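Local atomic coordinates of actin-related protein 8 (Homo sapiens, PDB entry 4FO0), a protein that binds ATP with low basal ATPase activity, does not polymerise, and is a proposed core component of the INO80 chromatin-remodelling complex, required to recruit INO80 to sites of DNA damage. Residues Glu70-Glu73 against Gln74-Asn77; Val136-Glu139 against Ala140-Asn144; Phe296-Arg299 against Glu300-Leu303. All blocks are in the same frame, centred on the assembly; numbering follows the deposited sequence.

Overall arrangement
The three contacts follow one another along the chain without overlap, and each is a local contact within one continuous stretch of the actin family region. Contact 1 forms the first turns of helix 71-88, contact 2 covers the short helix 138-141 that follows strand 134-136, and contact 3 lies in the loop joining helices 280-293 and 306-319. None touches another: centres of contacts 1 and 2 lie about 35 Å apart, those of contacts 1 and 3 about 22 Å, and those of contacts 2 and 3 about 21 Å. Contact 2, packed on strand 38-47 of the mixed eight-stranded sheet, is near the ATP-binding Thr25; contacts 1 and 3 lie away from the annotated ATP-binding residues.

Contact 1 (Glu70-Glu73 against Gln74-Asn77)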
loop_
_atom_site.group_PDB
_atom_site.type_symbol
_atom_site.label_atom_id
_atom_site.label_comp_id
_atom_site.label_asym_id
_atom_site.label_seq_id
_atom_site.Cartn_x
_atom_site.Cartn_y
_atom_site.Cartn_z
ATOM N N GLU A 70 -21.753 -16.051 -5.532
ATOM C CA GLU A 70 -22.329 -14.852 -4.931
ATOM C C GLU A 70 -21.605 -13.570 -5.337
ATOM O O GLU A 70 -22.116 -12.478 -5.114
ATOM C CB GLU A 70 -22.351 -14.976 -3.405
ATOM C CG GLU A 70 -22.999 -16.262 -2.887
ATOM C CD GLU A 70 -22.004 -17.414 -2.669
ATOM O OE1 GLU A 70 -21.004 -17.541 -3.420
ATOM O OE2 GLU A 70 -22.233 -18.204 -1.729
ATOM N N SER A 71 -20.428 -13.697 -5.944
ATOM C CA SER A 71 -19.571 -12.533 -6.165
ATOM C C SER A 71 -20.254 -11.447 -6.954
ATOM O O SER A 71 -20.115 -10.266 -6.650
ATOM C CB SER A 71 -18.271 -12.917 -6.859
ATOM O OG SER A 71 -17.400 -13.565 -5.956
ATOM N N ASN A 72 -20.995 -11.843 -7.974
ATOM C CA ASN A 72 -21.581 -10.860 -8.855
ATOM C C ASN A 72 -22.711 -10.093 -8.188
ATOM O O ASN A 72 -22.777 -8.869 -8.287
ATOM C CB ASN A 72 -22.046 -11.504 -10.150
ATOM C CG ASN A 72 -22.074 -10.523 -11.282
ATOM O OD1 ASN A 72 -21.089 -10.377 -12.007
ATOM N ND2 ASN A 72 -23.191 -9.809 -11.427
ATOM N N GLU A 73 -23.590 -10.814 -7.496
ATOM C CA GLU A 73 -24.659 -10.177 -6.738
ATOM C C GLU A 73 -24.125 -9.241 -5.657
ATOM O O GLU A 73 -24.601 -8.116 -5.518
ATOM C CB GLU A 73 -25.566 -11.219 -6.101
ATOM C CG GLU A 73 -26.539 -10.623 -5.102
ATOM C CD GLU A 73 -27.853 -11.382 -5.030
ATOM O OE1 GLU A 73 -27.845 -12.609 -5.291
ATOM O OE2 GLU A 73 -28.890 -10.742 -4.721
ATOM N N GLN A 74 -23.145 -9.716 -4.890
ATOM C CA GLN A 74 -22.534 -8.920 -3.825
ATOM C C GLN A 74 -21.982 -7.612 -4.373
ATOM O O GLN A 74 -22.180 -6.538 -3.806
ATOM C CB GLN A 74 -21.426 -9.715 -3.134
ATOM C CG GLN A 74 -20.795 -9.022 -1.923
ATOM C CD GLN A 74 -19.856 -9.944 -1.160
ATOM O OE1 GLN A 74 -18.649 -9.755 -1.162
ATOM N NE2 GLN A 74 -20.415 -10.957 -0.516
ATOM N N ARG A 75 -21.301 -7.721 -5.500
ATOM C CA ARG A 75 -20.765 -6.569 -6.207
ATOM C C ARG A 75 -21.892 -5.569 -6.533
ATOM O O ARG A 75 -21.822 -4.391 -6.165
ATOM C CB ARG A 75 -20.050 -7.082 -7.459
ATOM C CG ARG A 75 -19.191 -6.103 -8.212
ATOM C CD ARG A 75 -18.428 -6.848 -9.316
ATOM N NE ARG A 75 -17.417 -7.728 -8.737
ATOM C CZ ARG A 75 -17.361 -9.046 -8.912
ATOM N NH1 ARG A 75 -18.269 -9.658 -9.682
ATOM N NH2 ARG A 75 -16.384 -9.746 -8.315
ATOM N N GLN A 76 -22.933 -6.050 -7.210
ATOM C CA GLN A 76 -24.154 -5.279 -7.470
ATOM C C GLN A 76 -24.708 -4.516 -6.255
ATOM O O GLN A 76 -24.987 -3.312 -6.320
ATOM C CB GLN A 76 -25.255 -6.224 -7.956
ATOM C CG GLN A 76 -25.036 -6.779 -9.332
ATOM C CD GLN A 76 -24.854 -5.677 -10.338
ATOM O OE1 GLN A 76 -24.188 -4.680 -10.057
ATOM N NE2 GLN A 76 -25.460 -5.833 -11.514
ATOM N N ASN A 77 -24.903 -5.234 -5.156
ATOM C CA ASN A 77 -25.543 -4.649 -3.994
ATOM C C ASN A 77 -24.669 -3.599 -3.345
ATOM O O ASN A 77 -25.169 -2.594 -2.835
ATOM C CB ASN A 77 -25.967 -5.736 -3.003
ATOM C CG ASN A 77 -26.965 -6.732 -3.610
ATOM O OD1 ASN A 77 -27.849 -6.375 -4.418
ATOM N ND2 ASN A 77 -26.816 -7.994 -3.229
#
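Glu70-Glu73 runs straight into Gln74-Asn77 as the opening turns of helix 71-88, with four consecutive i to i+4 backbone hydrogen bonds. Gln74 N binds Glu70 O at 3.0 Å, Arg75 N binds Ser71 O, Gln76 N binds Asn72 O, and Asn77 N closes the series on Glu73 O at 2.9 Å. Along one side of the helix the Arg75 chain leaves with CG anti to the backbone N (chi1 -169°) and bends at chi3 (-69°), which carries its guanidinium back over the preceding turn. Ser71 O then sits over one face of that group, offset toward the rim, while Asn72 OD1 lies at its edge, 3.7 Å from Arg75 NH1. The Asn72 amide stands nearly upright to the guanidinium, their planes 79° apart. Arg75 NH2 is hydrogen-bonded to Leu66 O, and Ser71 OG to Gly368 O, so this side of the helix is tied to neighbouring loops. A leucine in place of Arg75 would probably leave Leu66 O without this donor and Ser71 O without the flat group it lies against. The Asn77 and Glu73 side chains cross obliquely, whereas Asn72 and Gln76 run side by side, with Asn72 ND2 4.1 Å from Gln76 CG.

Contact 2 (Val136-Glu139 against Ala140-Asn144)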
loop_
_atom_site.group_PDB
_atom_site.type_symbol
_atom_site.label_atom_id
_atom_site.label_comp_id
_atom_site.label_asym_id
_atom_site.label_seq_id
_atom_site.Cartn_x
_atom_site.Cartn_y
_atom_site.Cartn_z
ATOM N N VAL A 136 15.199 -7.803 -10.553
ATOM C CA VAL A 136 14.584 -7.187 -9.397
ATOM C C VAL A 136 13.854 -5.905 -9.734
ATOM O O VAL A 136 14.262 -5.162 -10.616
ATOM C CB VAL A 136 15.639 -6.898 -8.326
ATOM C CG1 VAL A 136 15.016 -6.150 -7.145
ATOM C CG2 VAL A 136 16.245 -8.191 -7.873
ATOM N N GLY A 137 12.763 -5.659 -9.021
ATOM C CA GLY A 137 12.064 -4.393 -9.111
ATOM C C GLY A 137 11.497 -4.104 -10.482
ATOM O O GLY A 137 10.833 -4.944 -11.099
ATOM N N GLU A 138 11.761 -2.897 -10.961
ATOM C CA GLU A 138 11.256 -2.469 -12.252
ATOM C C GLU A 138 11.760 -3.345 -13.409
ATOM O O GLU A 138 11.025 -3.612 -14.363
ATOM C CB GLU A 138 11.629 -1.017 -12.487
ATOM C CG GLU A 138 11.019 -0.443 -13.740
ATOM C CD GLU A 138 10.239 0.819 -13.464
ATOM O OE1 GLU A 138 9.954 1.557 -14.438
ATOM O OE2 GLU A 138 9.916 1.068 -12.274
ATOM N N GLU A 139 13.009 -3.794 -13.330
ATOM C CA GLU A 139 13.506 -4.731 -14.328
ATOM C C GLU A 139 12.677 -6.014 -14.345
ATOM O O GLU A 139 12.432 -6.599 -15.401
ATOM C CB GLU A 139 14.973 -5.057 -14.096
ATOM C CG GLU A 139 15.916 -4.017 -14.640
ATOM C CD GLU A 139 17.359 -4.493 -14.628
ATOM O OE1 GLU A 139 18.183 -3.923 -15.381
ATOM O OE2 GLU A 139 17.664 -5.441 -13.866
ATOM N N ALA A 140 12.242 -6.445 -13.169
ATOM C CA ALA A 140 11.405 -7.623 -13.072
ATOM C C ALA A 140 10.034 -7.384 -13.715
ATOM O O ALA A 140 9.536 -8.250 -14.440
ATOM C CB ALA A 140 11.273 -8.067 -11.635
ATOM N N LEU A 141 9.441 -6.209 -13.486
ATOM C CA LEU A 141 8.122 -5.922 -14.044
ATOM C C LEU A 141 8.138 -5.968 -15.564
ATOM O O LEU A 141 7.124 -6.279 -16.191
ATOM C CB LEU A 141 7.608 -4.557 -13.609
ATOM C CG LEU A 141 7.330 -4.288 -12.133
ATOM C CD1 LEU A 141 6.983 -2.831 -11.946
ATOM C CD2 LEU A 141 6.209 -5.153 -11.635
ATOM N N TYR A 142 9.294 -5.656 -16.146
ATOM C CA TYR A 142 9.419 -5.501 -17.597
ATOM C C TYR A 142 9.951 -6.717 -18.348
ATOM O O TYR A 142 10.310 -6.638 -19.520
ATOM C CB TYR A 142 10.255 -4.277 -17.914
ATOM C CG TYR A 142 9.415 -3.047 -17.912
ATOM C CD1 TYR A 142 9.116 -2.395 -16.726
ATOM C CD2 TYR A 142 8.881 -2.555 -19.092
ATOM C CE1 TYR A 142 8.328 -1.268 -16.716
ATOM C CE2 TYR A 142 8.099 -1.430 -19.097
ATOM C CZ TYR A 142 7.819 -0.792 -17.906
ATOM O OH TYR A 142 7.032 0.333 -17.913
ATOM N N VAL A 143 10.006 -7.843 -17.665
ATOM C CA VAL A 143 10.327 -9.084 -18.320
ATOM C C VAL A 143 9.159 -9.500 -19.216
ATOM O O VAL A 143 8.018 -9.591 -18.760
ATOM C CB VAL A 143 10.639 -10.165 -17.275
ATOM C CG1 VAL A 143 10.723 -11.536 -17.921
ATOM C CG2 VAL A 143 11.937 -9.806 -16.541
ATOM N N ASN A 144 9.448 -9.703 -20.497
ATOM C CA ASN A 144 8.486 -10.250 -21.436
ATOM C C ASN A 144 7.813 -11.469 -20.807
ATOM O O ASN A 144 8.483 -12.369 -20.326
ATOM C CB ASN A 144 9.203 -10.627 -22.728
ATOM C CG ASN A 144 8.256 -11.098 -23.826
ATOM O OD1 ASN A 144 7.203 -11.680 -23.568
ATOM N ND2 ASN A 144 8.652 -10.864 -25.067
#
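Glu138 and Tyr142 lie side by side and point the same way, one helical turn apart, at the short helix 138-141. Glu138 has CG anti to its backbone N (chi1 -174°) and bends at chi2, which lays its carboxylate beside the ring with the two planes only 15° apart. Both touching atoms are displaced to one side of the ring plane: Glu138 CG lies 4.0 Å from Tyr142 CD1, and Glu138 OE1 4.0 Å from Tyr142 CE1. The carbonyl O of Glu138, by contrast, lies at the ring edge, near its plane, 3.3 Å from Tyr142 CD1. Gly137, with positive phi, takes the N-cap position, and its carbonyl accepts Leu141 N at 3.0 Å in the carbonyl plane. The helix ends here: Tyr142 N, where the chain leaves helical angles, makes weak bonds to Glu138 O (3.2 Å) and Glu139 O. Beyond it, Val143 CG2 rests 3.4 Å from Glu139 O, which also accepts a hydrogen bond from Thr126 OG1. Ala140 and Leu141 both pack on Val43 of strand 38-47. Apolar packing thus joins the helix to the sheet, while the slightly positive C-H edge of the ring probably favours the carbonyl oxygen of Glu138.

Contact 3 (Phe296-Arg299 against Glu300-Leu303); sequences FPYR and ECQL
The loop between helices 280-293 and 306-319 turns back on itself through a type I beta turn from Tyr298 to Cys301, with Tyr298 also the centre of an inverse gamma turn. The contact is built round the Tyr298 ring, under which the turn's last residue folds. With CG of Tyr298 anti to the backbone N (chi1 177°), the ring lies across the backbone of Glu300-Cys301, and Cys301 comes against one of its faces. Cys301 CB makes a CH-pi contact there, 4.1 Å from the centroid of the Tyr298 ring and 27° off its normal, and Cys301 N lies 3.7 Å above the ring plane, over its centre. The thiol arrives more obliquely: Cys301 SG is 4.7 Å from the Tyr298 centroid, a sulfur-aromatic contact. That sulfur also meets Phe296, approaching the edge of its ring with SG 4.4 Å from CE2, and so touches two aromatic side chains. Glu300 crosses Tyr298 at about a right angle, bringing Glu300 CG to 3.4 Å from Tyr298 CE1. At the outer end of the ring, Tyr298 OH is hydrogen-bonded to Asp308 OD1 of helix 306-319, whose other carboxylate oxygen accepts Gln302 N, so one aspartate holds both the ring and the backbone after the turn. Phe296 packs on Met291 and Leu315, one residue from each flanking helix. Cys301 set against Tyr298 and Phe296, and a carboxylate from the following helix gripping the chain, mark this as a helix-to-helix connection that reverses through a type I beta turn.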
loop_
_atom_site.group_PDB
_atom_site.type_symbol
_atom_site.label_atom_id
_atom_site.label_comp_id
_atom_site.label_asym_id
_atom_site.label_seq_id
_atom_site.Cartn_x
_atom_site.Cartn_y
_atom_site.Cartn_z
ATOM N N PHE A 296 -14.782 0.880 -22.234
ATOM C CA PHE A 296 -13.334 1.079 -22.189
ATOM C C PHE A 296 -12.657 0.656 -23.490
ATOM O O PHE A 296 -12.691 -0.522 -23.863
ATOM C CB PHE A 296 -12.779 0.259 -21.030
ATOM C CG PHE A 296 -11.340 0.491 -20.758
ATOM C CD1 PHE A 296 -10.871 1.774 -20.484
ATOM C CD2 PHE A 296 -10.448 -0.578 -20.748
ATOM C CE1 PHE A 296 -9.520 1.987 -20.213
ATOM C CE2 PHE A 296 -9.109 -0.376 -20.477
ATOM C CZ PHE A 296 -8.641 0.910 -20.204
ATOM N N PRO A 297 -12.010 1.611 -24.172
ATOM C CA PRO A 297 -11.618 1.385 -25.564
ATOM C C PRO A 297 -10.448 0.412 -25.715
ATOM O O PRO A 297 -10.260 -0.133 -26.794
ATOM C CB PRO A 297 -11.236 2.786 -26.059
ATOM C CG PRO A 297 -11.294 3.695 -24.846
ATOM C CD PRO A 297 -11.422 2.845 -23.637
ATOM N N TYR A 298 -9.672 0.198 -24.659
ATOM C CA TYR A 298 -8.594 -0.785 -24.720
ATOM C C TYR A 298 -9.161 -2.185 -24.438
ATOM O O TYR A 298 -9.151 -2.672 -23.310
ATOM C CB TYR A 298 -7.473 -0.414 -23.743
ATOM C CG TYR A 298 -6.332 -1.404 -23.678
ATOM C CD1 TYR A 298 -5.993 -2.187 -24.778
ATOM C CD2 TYR A 298 -5.603 -1.571 -22.506
ATOM C CE1 TYR A 298 -4.953 -3.103 -24.708
ATOM C CE2 TYR A 298 -4.563 -2.479 -22.433
ATOM C CZ TYR A 298 -4.240 -3.239 -23.535
ATOM O OH TYR A 298 -3.200 -4.138 -23.459
ATOM N N ARG A 299 -9.570 -2.881 -25.452
ATOM C CA ARG A 299 -10.369 -4.030 -25.244
ATOM C C ARG A 299 -9.600 -5.276 -24.982
ATOM O O ARG A 299 -10.155 -6.240 -24.583
ATOM C CB ARG A 299 -11.251 -4.253 -26.436
ATOM C CG ARG A 299 -12.429 -3.332 -26.511
ATOM C CD ARG A 299 -12.470 -2.651 -27.847
ATOM N NE ARG A 299 -13.235 -1.416 -27.813
ATOM C CZ ARG A 299 -13.071 -0.415 -28.671
ATOM N NH1 ARG A 299 -12.151 -0.494 -29.612
ATOM N NH2 ARG A 299 -13.805 0.681 -28.567
ATOM N N GLU A 300 -8.315 -5.284 -25.198
ATOM C CA GLU A 300 -7.568 -6.489 -24.961
ATOM C C GLU A 300 -6.777 -6.466 -23.698
ATOM O O GLU A 300 -5.879 -7.218 -23.538
ATOM C CB GLU A 300 -6.643 -6.754 -26.114
ATOM C CG GLU A 300 -6.231 -5.499 -26.816
ATOM C CD GLU A 300 -7.070 -5.242 -28.023
ATOM O OE1 GLU A 300 -7.537 -4.094 -28.195
ATOM O OE2 GLU A 300 -7.251 -6.216 -28.767
ATOM N N CYS A 301 -7.154 -5.593 -22.801
ATOM C CA CYS A 301 -6.694 -5.573 -21.444
ATOM C C CYS A 301 -6.991 -6.838 -20.693
ATOM O O CYS A 301 -7.993 -7.442 -20.872
ATOM C CB CYS A 301 -7.349 -4.400 -20.764
ATOM S SG CYS A 301 -6.606 -3.770 -19.291
ATOM N N GLN A 302 -6.083 -7.218 -19.833
ATOM C CA GLN A 302 -6.238 -8.383 -18.956
ATOM C C GLN A 302 -5.626 -8.121 -17.591
ATOM O O GLN A 302 -4.522 -7.578 -17.499
ATOM C CB GLN A 302 -5.532 -9.596 -19.525
ATOM C CG GLN A 302 -5.867 -9.934 -20.941
ATOM C CD GLN A 302 -4.876 -10.936 -21.494
ATOM O OE1 GLN A 302 -5.127 -12.141 -21.468
ATOM N NE2 GLN A 302 -3.723 -10.447 -21.965
ATOM N N LEU A 303 -6.322 -8.540 -16.537
ATOM C CA LEU A 303 -5.860 -8.309 -15.169
ATOM C C LEU A 303 -4.648 -9.170 -14.782
ATOM O O LEU A 303 -3.912 -8.844 -13.849
ATOM C CB LEU A 303 -7.009 -8.506 -14.184
ATOM C CG LEU A 303 -8.101 -7.437 -14.302
ATOM C CD1 LEU A 303 -9.376 -7.828 -13.542
ATOM C CD2 LEU A 303 -7.578 -6.100 -13.804
#